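Local coordinates for phospholipase C-beta (PLC-beta) (Sepia officinalis, PDB 3QR0), which is a multidomain phospholipase C of the beta class, with PH, EF-hand, TIM-barrel and C2 modules, and holds a bound calcium ion, at residues I11-P16 against Y142-L147; D66-R71 against N755-L760; L313-R318 against F614-C619. All coordinates share one frame; numbering follows the deposited sequence.

In the fold
The modelled chain starts at residue 11, and its first segment, through Leu-13 to Pro-16, forms interaction 1. Here 11-16 meets 142-147, which closes a loop around the seven-stranded sheet of the PH domain and helix 127-141. Inside that loop lies 66-71, which pairs with 755-760 of the C2 region, 684 residues further on. Interaction 2 therefore crosses interaction 1. Interaction 3 is nested within the loop of interaction 2 and joins the end of the EF-hand region to the Y part of the barrel. Tyr-142 bridges interactions 1 and 2, and Leu-145 on Met-316 joins 1 to 3. Centres of interactions 2 and 3 lie about 17 Å apart.

Interaction 1: I11-P16 against Y142-L147; sequences IELKWP and YNLLSL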
# COMPACT_ATOMS: atom_id res chain seq x y z
N ILE A 11 -3.77 2.56 -20.81
CA ILE A 11 -3.07 2.27 -19.52
C ILE A 11 -1.56 2.17 -19.74
O ILE A 11 -1.10 1.39 -20.58
CB ILE A 11 -3.59 0.97 -18.88
CG1 ILE A 11 -5.11 1.04 -18.64
CG2 ILE A 11 -2.88 0.69 -17.57
CD1 ILE A 11 -5.53 2.13 -17.67
N GLU A 12 -0.79 2.94 -18.97
CA GLU A 12 0.67 3.01 -19.13
C GLU A 12 1.42 1.89 -18.39
O GLU A 12 2.61 1.69 -18.63
CB GLU A 12 1.19 4.37 -18.65
CG GLU A 12 0.64 5.56 -19.43
CD GLU A 12 1.18 6.90 -18.93
OE1 GLU A 12 1.70 6.95 -17.79
OE2 GLU A 12 1.09 7.89 -19.68
N LEU A 13 0.73 1.18 -17.50
CA LEU A 13 1.36 0.11 -16.71
C LEU A 13 1.82 -1.06 -17.58
O LEU A 13 1.09 -1.52 -18.46
CB LEU A 13 0.38 -0.42 -15.66
CG LEU A 13 -0.04 0.53 -14.54
CD1 LEU A 13 -1.07 -0.15 -13.65
CD2 LEU A 13 1.17 0.99 -13.71
N LYS A 14 3.03 -1.55 -17.31
CA LYS A 14 3.61 -2.67 -18.05
C LYS A 14 4.15 -3.73 -17.10
O LYS A 14 4.59 -3.42 -16.00
CB LYS A 14 4.74 -2.15 -18.95
CG LYS A 14 4.24 -1.22 -20.07
CD LYS A 14 5.32 -0.26 -20.55
CE LYS A 14 4.72 0.81 -21.45
NZ LYS A 14 5.75 1.78 -21.93
N TRP A 15 4.10 -4.99 -17.53
CA TRP A 15 4.70 -6.08 -16.76
C TRP A 15 6.22 -5.94 -16.80
O TRP A 15 6.75 -5.32 -17.71
CB TRP A 15 4.29 -7.44 -17.35
CG TRP A 15 2.83 -7.72 -17.20
CD1 TRP A 15 1.85 -7.53 -18.13
CD2 TRP A 15 2.19 -8.25 -16.04
NE1 TRP A 15 0.63 -7.92 -17.62
CE2 TRP A 15 0.81 -8.37 -16.34
CE3 TRP A 15 2.64 -8.65 -14.77
CZ2 TRP A 15 -0.12 -8.85 -15.41
CZ3 TRP A 15 1.72 -9.14 -13.86
CH2 TRP A 15 0.35 -9.23 -14.18
N PRO A 16 6.93 -6.50 -15.79
CA PRO A 16 8.39 -6.46 -15.81
C PRO A 16 8.98 -7.01 -17.11
O PRO A 16 8.50 -8.02 -17.63
CB PRO A 16 8.78 -7.35 -14.63
CG PRO A 16 7.64 -7.26 -13.71
CD PRO A 16 6.43 -7.15 -14.57
N TYR A 142 8.74 -2.43 -7.55
CA TYR A 142 7.63 -1.48 -7.49
C TYR A 142 6.70 -1.57 -8.69
O TYR A 142 5.94 -0.65 -8.98
CB TYR A 142 8.16 -0.05 -7.28
CG TYR A 142 8.65 0.11 -5.87
CD1 TYR A 142 7.81 0.61 -4.88
CD2 TYR A 142 9.91 -0.32 -5.50
CE1 TYR A 142 8.25 0.72 -3.56
CE2 TYR A 142 10.35 -0.22 -4.19
CZ TYR A 142 9.52 0.30 -3.22
OH TYR A 142 9.95 0.40 -1.92
N ASN A 143 6.73 -2.71 -9.39
CA ASN A 143 5.84 -2.91 -10.52
C ASN A 143 4.41 -3.23 -10.05
O ASN A 143 4.16 -4.27 -9.45
CB ASN A 143 6.37 -4.02 -11.43
CG ASN A 143 5.62 -4.09 -12.73
OD1 ASN A 143 4.46 -4.50 -12.76
ND2 ASN A 143 6.27 -3.70 -13.81
N LEU A 144 3.49 -2.32 -10.34
CA LEU A 144 2.11 -2.43 -9.84
C LEU A 144 1.36 -3.63 -10.41
O LEU A 144 0.56 -4.25 -9.70
CB LEU A 144 1.33 -1.14 -10.11
CG LEU A 144 1.81 0.05 -9.26
CD1 LEU A 144 1.09 1.33 -9.68
CD2 LEU A 144 1.62 -0.24 -7.77
N LEU A 145 1.61 -3.98 -11.67
CA LEU A 145 0.99 -5.18 -12.23
C LEU A 145 1.45 -6.44 -11.49
O LEU A 145 0.63 -7.28 -11.16
CB LEU A 145 1.27 -5.31 -13.72
CG LEU A 145 0.51 -4.32 -14.59
CD1 LEU A 145 0.93 -4.46 -16.05
CD2 LEU A 145 -1.00 -4.52 -14.43
N SER A 146 2.75 -6.55 -11.24
CA SER A 146 3.31 -7.69 -10.51
C SER A 146 2.74 -7.77 -9.09
O SER A 146 2.36 -8.84 -8.63
CB SER A 146 4.84 -7.59 -10.45
OG SER A 146 5.39 -8.67 -9.72
N LEU A 147 2.68 -6.62 -8.43
CA LEU A 147 2.13 -6.52 -7.08
C LEU A 147 0.63 -6.83 -6.99
O LEU A 147 0.14 -7.16 -5.91
CB LEU A 147 2.40 -5.12 -6.51
CG LEU A 147 3.86 -4.81 -6.22
CD1 LEU A 147 4.01 -3.33 -5.83
CD2 LEU A 147 4.42 -5.73 -5.14
O HOH W 1 3.21 -2.11 -13.74
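Leu-145 packs against one face of the indole of Trp-15, where the extended N-terminal segment 11-16 crosses the start of a short helix. This helix, 144-147, follows the long helix 127-141 of the PH domain, and Asn-143 is its N-cap.

The apolar contacts centre on Leu-145. Leu-145 CB makes a CH-pi contact over one face of the Trp-15 six-membered ring, 3.7 Å from the ring centroid and 9° off the normal. Leu-145 CD1 lies over the five-membered ring and reaches back to Lys-14 C at 3.5 Å. The Trp-15 and Leu-145 side chains cross at about a right angle. Leu-13 adds to the apolar group: its CB meets Leu-145 CG, and its CD2 meets Leu-144 CD1 at 4.0 Å. Leu-319 of helix 316-319 touches both Leu-13 and Leu-144, so the apolar group continues onto that helix.

The polar contacts centre on Asn-143. CG stands anti to the backbone N (chi1 -170°), which turns the amide toward 11-16. Asn-143 OD1 accepts from Ser-146 N at 3.1 Å and caps the helix. Asn-143 ND2 donates to Lys-14 O at 2.8 Å, in the plane of that carbonyl. One amide thus caps the helix and grips the incoming N-terminal segment, and the two bonds together fix its rotation. Pro-16 CD rests on the same amide, 3.5 Å from Asn-143 ND2.

A water completes the polar set. It donates to Lys-14 O at 3.0 Å and accepts from Leu-145 N at 3.2 Å.

Interaction 2: D66-R71 against N755-L760; sequences DLAYVR and NRPLGL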
# COMPACT_ATOMS: atom_id res chain seq x y z
N ASP A 66 12.98 -12.63 -2.66
CA ASP A 66 11.66 -12.44 -3.27
C ASP A 66 11.47 -10.94 -3.42
O ASP A 66 11.39 -10.22 -2.43
CB ASP A 66 10.59 -13.05 -2.36
CG ASP A 66 9.20 -13.05 -2.98
OD1 ASP A 66 8.91 -12.18 -3.82
OD2 ASP A 66 8.39 -13.91 -2.59
N LEU A 67 11.38 -10.48 -4.67
CA LEU A 67 11.30 -9.05 -4.95
C LEU A 67 10.01 -8.41 -4.42
O LEU A 67 9.92 -7.19 -4.33
CB LEU A 67 11.45 -8.78 -6.45
CG LEU A 67 12.81 -9.12 -7.05
CD1 LEU A 67 12.86 -8.72 -8.52
CD2 LEU A 67 13.95 -8.45 -6.29
N ALA A 68 9.03 -9.24 -4.05
CA ALA A 68 7.82 -8.78 -3.37
C ALA A 68 8.12 -8.04 -2.06
O ALA A 68 7.31 -7.23 -1.61
CB ALA A 68 6.88 -9.95 -3.10
N TYR A 69 9.26 -8.31 -1.44
CA TYR A 69 9.62 -7.67 -0.17
C TYR A 69 10.87 -6.79 -0.27
O TYR A 69 11.36 -6.29 0.74
CB TYR A 69 9.76 -8.74 0.91
CG TYR A 69 8.56 -9.68 0.90
CD1 TYR A 69 7.28 -9.19 1.13
CD2 TYR A 69 8.71 -11.03 0.61
CE1 TYR A 69 6.17 -10.03 1.09
CE2 TYR A 69 7.61 -11.88 0.56
CZ TYR A 69 6.35 -11.38 0.81
OH TYR A 69 5.26 -12.21 0.77
N VAL A 70 11.37 -6.57 -1.49
CA VAL A 70 12.49 -5.66 -1.70
C VAL A 70 11.95 -4.23 -1.59
O VAL A 70 10.92 -3.89 -2.19
CB VAL A 70 13.20 -5.90 -3.04
CG1 VAL A 70 14.08 -4.70 -3.41
CG2 VAL A 70 14.03 -7.18 -2.97
N ARG A 71 12.65 -3.41 -0.81
CA ARG A 71 12.20 -2.05 -0.50
C ARG A 71 12.98 -1.00 -1.26
O ARG A 71 12.43 0.01 -1.70
CB ARG A 71 12.33 -1.80 1.01
CG ARG A 71 11.47 -2.72 1.86
CD ARG A 71 10.00 -2.45 1.66
NE ARG A 71 9.15 -3.47 2.28
CZ ARG A 71 7.83 -3.39 2.37
NH1 ARG A 71 7.17 -2.33 1.90
NH2 ARG A 71 7.15 -4.37 2.95
N ASN A 755 0.89 -3.80 2.94
CA ASN A 755 0.23 -3.95 1.65
C ASN A 755 1.09 -4.59 0.56
O ASN A 755 0.86 -4.38 -0.62
CB ASN A 755 -0.37 -2.63 1.14
CG ASN A 755 -1.59 -2.84 0.23
OD1 ASN A 755 -2.39 -3.76 0.45
ND2 ASN A 755 -1.73 -1.99 -0.78
N ARG A 756 2.08 -5.39 0.96
CA ARG A 756 2.81 -6.22 -0.00
C ARG A 756 2.19 -7.62 -0.06
O ARG A 756 1.64 -8.09 0.94
CB ARG A 756 4.30 -6.28 0.34
CG ARG A 756 5.07 -4.97 0.08
CD ARG A 756 5.10 -4.64 -1.41
NE ARG A 756 5.91 -3.46 -1.72
CZ ARG A 756 7.22 -3.48 -1.97
NH1 ARG A 756 7.92 -4.61 -1.93
NH2 ARG A 756 7.85 -2.34 -2.24
N PRO A 757 2.29 -8.29 -1.22
CA PRO A 757 1.65 -9.59 -1.39
C PRO A 757 2.21 -10.68 -0.47
O PRO A 757 3.43 -10.80 -0.30
CB PRO A 757 1.94 -9.95 -2.86
CG PRO A 757 2.46 -8.73 -3.50
CD PRO A 757 3.04 -7.88 -2.42
N LEU A 758 1.32 -11.47 0.12
CA LEU A 758 1.71 -12.71 0.78
C LEU A 758 2.21 -13.73 -0.25
O LEU A 758 3.02 -14.59 0.08
CB LEU A 758 0.54 -13.32 1.55
CG LEU A 758 0.38 -12.91 3.01
CD1 LEU A 758 0.08 -11.44 3.11
CD2 LEU A 758 -0.71 -13.74 3.68
N GLY A 759 1.69 -13.64 -1.47
CA GLY A 759 1.99 -14.61 -2.53
C GLY A 759 0.73 -15.38 -2.90
O GLY A 759 -0.28 -14.79 -3.29
N LEU A 760 0.79 -16.70 -2.76
CA LEU A 760 -0.33 -17.56 -3.12
C LEU A 760 -1.56 -17.40 -2.21
O LEU A 760 -2.67 -17.72 -2.63
CB LEU A 760 0.11 -19.03 -3.12
CG LEU A 760 0.99 -19.46 -4.29
CD1 LEU A 760 1.61 -20.83 -4.02
CD2 LEU A 760 0.17 -19.50 -5.56
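Two arginines stack flat here: the guanidinium of Arg-71 lies on that of Arg-756, with centres 4.4 Å apart and planes 20° from parallel. The side chains slide past each other in opposite directions. NH1 of Arg-71 sits over the Arg-756 face, offset toward the rim, and its NH2 rests on Arg-756 CG at 3.6 Å. Like charges come close in this pair, but polar partners at the edges probably offset the cost, and Arg-756 also makes a cation-pi contact with Tyr-142. Arg-71 bonds to Gly-111 O through NE and to Ser-754 OG through NH2.

The guanidinium edge of Arg-756 binds the backbone of 66-71. Arg-756 NH1 donates to Ala-68 O at 2.7 Å and to Val-70 O at 3.1 Å. Both oxygens lie near the guanidinium plane, yet NH1 stands above both carbonyl planes, 60° out at Ala-68. NH2 adds a weak bond to Val-70 O. The chain of Arg-756 bends at chi2 (-65°) as it reaches these carbonyls.

The contact joins the PH domain to the C2 region. Residues 66-71 form the turn that links strands 63-66 and 70-75, the two outermost strands of the PH sheet. An Asx turn opens it, with Asp-66 OD1 accepting from Ala-68 N at 3.0 Å. Asp-66 also forms a salt bridge with Lys-157 of helix 151-165.

Tyr-69 makes the second polar bridge. Tyr-69 OH donates to Pro-757 O at 2.5 Å, in the carbonyl plane. Ala-68 CB covers one face of the Tyr-69 ring and also meets Pro-757 CD at 4.4 Å.

Interaction 3: L313-R318 against F614-C619; sequences LTPMHR and FEYNGC
The Tyr-616 ring has Arg-318 NH1 over one face, 3.4 Å from CG and offset toward the rim. The guanidinium is not flat on it, since the two planes are 31° apart. At the ring edge, in plane, lies the carbonyl carbon of Arg-318. Thr-314 CG2 and Pro-315 CD approach obliquely near the hydroxyl end. Thr-314 CG2 comes within 3.9 Å of Tyr-616 CE1, and Pro-315 CD within 4.0 Å of Tyr-616 OH. The Arg-318 chain bends at chi3 (68°), folding its NH1 back over the ring.

Next to the ring, the backbones meet directly. Asn-617 N donates to Arg-318 O at 2.8 Å, nearly along the C=O axis. A water is also placed between them, 3.1 Å from Arg-318 O and 3.0 Å from Asn-617 OD1. The side-chain amide of Asn-617 is held further, ND2 by Tyr-622 O and OD1 by Ala-323 N.

The contact sets the turn into helix 316-319, with Pro-315 at the N-cap, against the loop between helix 605-613 and strand 622-624. It links the end of the EF-hand region to the Y part of the TIM barrel. Pro-737 of the C2 region touches both Arg-318 and Tyr-616.

Arg-318 NE also has a long, weak ion pair with Asp-739. The chemistry is mixed: a single near-linear backbone bond and the Tyr-616 packing hold the segments together, while NH1 of a charged group over the ring face may be mildly favourable.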
# COMPACT_ATOMS: atom_id res chain seq x y z
N LEU A 313 -9.37 -8.75 -9.72
CA LEU A 313 -10.29 -7.89 -8.98
C LEU A 313 -9.90 -6.41 -9.08
O LEU A 313 -10.75 -5.53 -8.97
CB LEU A 313 -10.39 -8.33 -7.51
CG LEU A 313 -9.29 -7.86 -6.55
CD1 LEU A 313 -9.52 -6.41 -6.11
CD2 LEU A 313 -9.24 -8.76 -5.34
N THR A 314 -8.61 -6.13 -9.28
CA THR A 314 -8.11 -4.76 -9.30
C THR A 314 -8.55 -4.01 -10.57
O THR A 314 -8.28 -4.47 -11.68
CB THR A 314 -6.57 -4.74 -9.22
OG1 THR A 314 -6.15 -5.43 -8.04
CG2 THR A 314 -6.05 -3.30 -9.20
N PRO A 315 -9.25 -2.86 -10.40
CA PRO A 315 -9.63 -2.03 -11.55
C PRO A 315 -8.41 -1.30 -12.10
O PRO A 315 -7.87 -0.39 -11.46
CB PRO A 315 -10.65 -1.05 -10.97
CG PRO A 315 -10.40 -1.04 -9.50
CD PRO A 315 -9.78 -2.34 -9.13
N MET A 316 -7.97 -1.72 -13.28
CA MET A 316 -6.70 -1.23 -13.84
C MET A 316 -6.71 0.27 -14.12
O MET A 316 -5.70 0.93 -13.93
CB MET A 316 -6.32 -2.03 -15.09
CG MET A 316 -5.91 -3.47 -14.79
SD MET A 316 -4.41 -3.57 -13.76
CE MET A 316 -4.62 -5.17 -12.97
N HIS A 317 -7.87 0.81 -14.52
CA HIS A 317 -8.00 2.25 -14.77
C HIS A 317 -7.79 3.08 -13.49
O HIS A 317 -7.38 4.24 -13.56
CB HIS A 317 -9.34 2.59 -15.45
CG HIS A 317 -10.54 2.45 -14.56
ND1 HIS A 317 -11.11 1.23 -14.28
CD2 HIS A 317 -11.27 3.37 -13.89
CE1 HIS A 317 -12.14 1.41 -13.47
NE2 HIS A 317 -12.26 2.70 -13.22
N ARG A 318 -8.08 2.49 -12.33
CA ARG A 318 -7.83 3.14 -11.03
C ARG A 318 -6.41 2.90 -10.52
O ARG A 318 -5.83 3.77 -9.89
CB ARG A 318 -8.83 2.66 -9.98
CG ARG A 318 -10.23 3.21 -10.15
CD ARG A 318 -11.00 3.23 -8.81
NE ARG A 318 -10.46 4.19 -7.84
CZ ARG A 318 -9.83 3.89 -6.70
NH1 ARG A 318 -9.61 2.63 -6.32
NH2 ARG A 318 -9.40 4.87 -5.91
N PHE A 614 -3.99 4.12 -0.87
CA PHE A 614 -2.99 4.91 -1.60
C PHE A 614 -2.12 4.08 -2.55
O PHE A 614 -1.22 4.63 -3.19
CB PHE A 614 -2.13 5.73 -0.62
CG PHE A 614 -2.77 7.02 -0.18
CD1 PHE A 614 -3.00 8.04 -1.09
CD2 PHE A 614 -3.17 7.21 1.14
CE1 PHE A 614 -3.59 9.23 -0.69
CE2 PHE A 614 -3.76 8.39 1.54
CZ PHE A 614 -3.97 9.41 0.62
N GLU A 615 -2.37 2.78 -2.67
CA GLU A 615 -1.79 1.99 -3.74
C GLU A 615 -2.32 2.45 -5.09
O GLU A 615 -1.61 2.41 -6.09
CB GLU A 615 -2.10 0.50 -3.58
CG GLU A 615 -1.35 -0.36 -4.60
CD GLU A 615 -1.67 -1.83 -4.52
OE1 GLU A 615 -2.74 -2.20 -4.01
OE2 GLU A 615 -0.82 -2.62 -4.98
N TYR A 616 -3.57 2.91 -5.09
CA TYR A 616 -4.24 3.32 -6.32
C TYR A 616 -3.74 4.68 -6.81
O TYR A 616 -2.99 5.38 -6.12
CB TYR A 616 -5.76 3.29 -6.13
CG TYR A 616 -6.28 1.88 -6.02
CD1 TYR A 616 -6.60 1.15 -7.15
CD2 TYR A 616 -6.40 1.25 -4.78
CE1 TYR A 616 -7.06 -0.16 -7.07
CE2 TYR A 616 -6.86 -0.06 -4.69
CZ TYR A 616 -7.18 -0.75 -5.84
OH TYR A 616 -7.63 -2.05 -5.77
N ASN A 617 -4.13 5.03 -8.04
CA ASN A 617 -3.59 6.19 -8.75
C ASN A 617 -2.06 6.16 -8.82
O ASN A 617 -1.38 7.13 -8.50
CB ASN A 617 -4.09 7.50 -8.14
CG ASN A 617 -3.97 8.68 -9.10
OD1 ASN A 617 -4.23 8.53 -10.30
ND2 ASN A 617 -3.57 9.84 -8.59
N GLY A 618 -1.54 5.01 -9.26
CA GLY A 618 -0.11 4.84 -9.53
C GLY A 618 0.79 4.85 -8.32
O GLY A 618 1.99 5.05 -8.44
N CYS A 619 0.21 4.61 -7.14
CA CYS A 619 0.93 4.78 -5.88
C CYS A 619 1.61 6.17 -5.81
O CYS A 619 2.72 6.32 -5.29
CB CYS A 619 1.94 3.64 -5.67
SG CYS A 619 2.37 3.37 -3.94
O HOH W 2 -6.48 6.65 -10.91